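Local coordinates for protein probable endoglucanase (Gluconacetobacter xylinus, PDB 1WZZ) that hydrolyses internal beta-1,4-glucosidic linkages of cellulose and carboxymethyl-cellulose as a secreted family 8 glycoside hydrolase, at residues A24-R27 with A28-R32. Residues are numbered along the deposited sequence; the frame is centred on the assembly and turned at random.
Sequences AIFR and AKYLR. With SO4 (sulfate ion), chain B.
Ala28 opens the last turn of helix 18-30 by hydrogen-bonding its N to Ala24 O, one turn back, while its methyl CB lies 3.4 Å from that same oxygen. Lys29 repeats the i to i+4 bond with Ile25 O and runs its side chain alongside Ile25, both pointing the same way. Fully extended beyond CG, the lysine brings CE to 4.0 Å from Ile25 CG2 and delivers NZ to the carbonyl oxygen of Leu309.

Tyr30 makes the main aromatic contact. Its N reaches Phe26 O at 2.8 Å, and its ring turns an edge to the face of Phe26, a T-shaped pair with centroids 5.1 Å apart and planes at 65°. The touching atom is Tyr30 CD1, which stands 3.7 Å from Phe26 CD1, over the ring but displaced toward its rim. With CG anti to the backbone N (chi1 -174°), the Phe26 ring is carried beside its own carbonyl carbon; Tyr30 CG lies beside its own N (chi1 -49°), and from these two positions the side chains cross at about a right angle. Lys29 CB covers the centre of one tyrosine face.

Leu31 N closes the series on Arg27 O at 3.2 Å, although Leu31 itself has already left helical geometry. Its CD2 packs on the aliphatic CG of Arg27, whose guanidinium continues to a salt bridge with Asp63. Arg32 then turns outward, and its NH1 gives a weak hydrogen bond to a sulfate, probably from the crystallisation liquor, also held by Ser34 and Arg36.

This surface helix end of the (alpha/alpha)6 barrel lies against two neighbours: Phe26 and Tyr30 pack on helix 315-331, and Arg27 and Leu31 on helix 64-77.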
loop_
_atom_site.group_PDB
_atom_site.type_symbol
_atom_site.label_atom_id
_atom_site.label_comp_id
_atom_site.label_asym_id
_atom_site.label_seq_id
_atom_site.Cartn_x
_atom_site.Cartn_y
_atom_site.Cartn_z
ATOM N N ALA A 24 -1.191 -10.115 -16.868
ATOM C CA ALA A 24 -0.341 -10.810 -17.834
ATOM C C ALA A 24 0.869 -9.982 -18.209
ATOM O O ALA A 24 1.980 -10.512 -18.367
ATOM C CB ALA A 24 -1.135 -11.181 -19.077
ATOM N N ILE A 25 0.677 -8.668 -18.345
ATOM C CA ILE A 25 1.790 -7.793 -18.677
ATOM C C ILE A 25 2.755 -7.667 -17.499
ATOM O O ILE A 25 3.965 -7.771 -17.653
ATOM C CB ILE A 25 1.269 -6.382 -19.104
ATOM C CG1 ILE A 25 0.400 -6.535 -20.357
ATOM C CG2 ILE A 25 2.461 -5.425 -19.369
ATOM C CD1 ILE A 25 -0.401 -5.254 -20.694
ATOM N N PHE A 26 2.213 -7.464 -16.301
ATOM C CA PHE A 26 3.046 -7.333 -15.119
ATOM C C PHE A 26 3.914 -8.590 -14.905
ATOM O O PHE A 26 5.111 -8.512 -14.616
ATOM C CB PHE A 26 2.141 -7.125 -13.907
ATOM C CG PHE A 26 2.891 -6.833 -12.630
ATOM C CD1 PHE A 26 3.071 -5.519 -12.192
ATOM C CD2 PHE A 26 3.356 -7.865 -11.851
ATOM C CE1 PHE A 26 3.705 -5.251 -10.966
ATOM C CE2 PHE A 26 3.986 -7.612 -10.634
ATOM C CZ PHE A 26 4.155 -6.299 -10.196
ATOM N N ARG A 27 3.272 -9.740 -15.033
ATOM C CA ARG A 27 3.930 -11.040 -14.868
ATOM C C ARG A 27 5.083 -11.205 -15.875
ATOM O O ARG A 27 6.200 -11.626 -15.550
ATOM C CB ARG A 27 2.876 -12.127 -15.063
ATOM C CG ARG A 27 3.375 -13.589 -14.958
ATOM C CD ARG A 27 2.236 -14.597 -15.196
ATOM N NE ARG A 27 1.603 -14.455 -16.516
ATOM C CZ ARG A 27 0.445 -15.015 -16.883
ATOM N NH1 ARG A 27 -0.249 -15.775 -16.037
ATOM N NH2 ARG A 27 -0.033 -14.814 -18.111
ATOM N N ALA A 28 4.810 -10.840 -17.111
ATOM C CA ALA A 28 5.814 -10.972 -18.147
ATOM C C ALA A 28 7.038 -10.132 -17.855
ATOM O O ALA A 28 8.174 -10.570 -18.068
ATOM C CB ALA A 28 5.204 -10.568 -19.477
ATOM N N LYS A 29 6.805 -8.926 -17.344
ATOM C CA LYS A 29 7.880 -8.000 -17.069
ATOM C C LYS A 29 8.626 -8.203 -15.771
ATOM O O LYS A 29 9.851 -8.066 -15.730
ATOM C CB LYS A 29 7.354 -6.554 -17.054
ATOM C CG LYS A 29 6.915 -5.992 -18.406
ATOM C CD LYS A 29 6.434 -4.557 -18.277
ATOM C CE LYS A 29 6.125 -3.963 -19.651
ATOM N NZ LYS A 29 5.555 -2.604 -19.521
ATOM N N TYR A 30 7.892 -8.545 -14.715
ATOM C CA TYR A 30 8.511 -8.576 -13.393
ATOM C C TYR A 30 8.588 -9.852 -12.573
ATOM O O TYR A 30 9.237 -9.850 -11.520
ATOM C CB TYR A 30 7.813 -7.502 -12.534
ATOM C CG TYR A 30 7.714 -6.153 -13.220
ATOM C CD1 TYR A 30 6.482 -5.607 -13.560
ATOM C CD2 TYR A 30 8.866 -5.440 -13.547
ATOM C CE1 TYR A 30 6.396 -4.371 -14.219
ATOM C CE2 TYR A 30 8.788 -4.212 -14.201
ATOM C CZ TYR A 30 7.560 -3.689 -14.528
ATOM O OH TYR A 30 7.514 -2.446 -15.126
ATOM N N LEU A 31 7.939 -10.921 -13.015
ATOM C CA LEU A 31 7.961 -12.156 -12.236
ATOM C C LEU A 31 9.003 -13.142 -12.739
ATOM O O LEU A 31 8.942 -13.577 -13.892
ATOM C CB LEU A 31 6.576 -12.810 -12.260
ATOM C CG LEU A 31 6.502 -14.141 -11.503
ATOM C CD1 LEU A 31 6.972 -13.933 -10.062
ATOM C CD2 LEU A 31 5.089 -14.691 -11.535
ATOM N N ARG A 32 9.974 -13.462 -11.888
ATOM C CA ARG A 32 11.019 -14.447 -12.241
ATOM C C ARG A 32 10.470 -15.843 -11.969
ATOM O O ARG A 32 9.567 -16.021 -11.148
ATOM C CB ARG A 32 12.272 -14.227 -11.391
ATOM C CG ARG A 32 13.017 -12.941 -11.689
ATOM C CD ARG A 32 13.506 -12.930 -13.126
ATOM N NE ARG A 32 14.276 -11.726 -13.416
ATOM C CZ ARG A 32 15.531 -11.524 -13.023
ATOM N NH1 ARG A 32 16.171 -12.455 -12.324
ATOM N NH2 ARG A 32 16.139 -10.383 -13.312
HETATM S S SO4 B . 16.202 -15.096 -9.464
HETATM O O1 SO4 B . 15.008 -14.695 -8.688
HETATM O O2 SO4 B . 17.177 -13.991 -9.491
HETATM O O3 SO4 B . 15.804 -15.408 -10.845
HETATM O O4 SO4 B . 16.785 -16.289 -8.823
#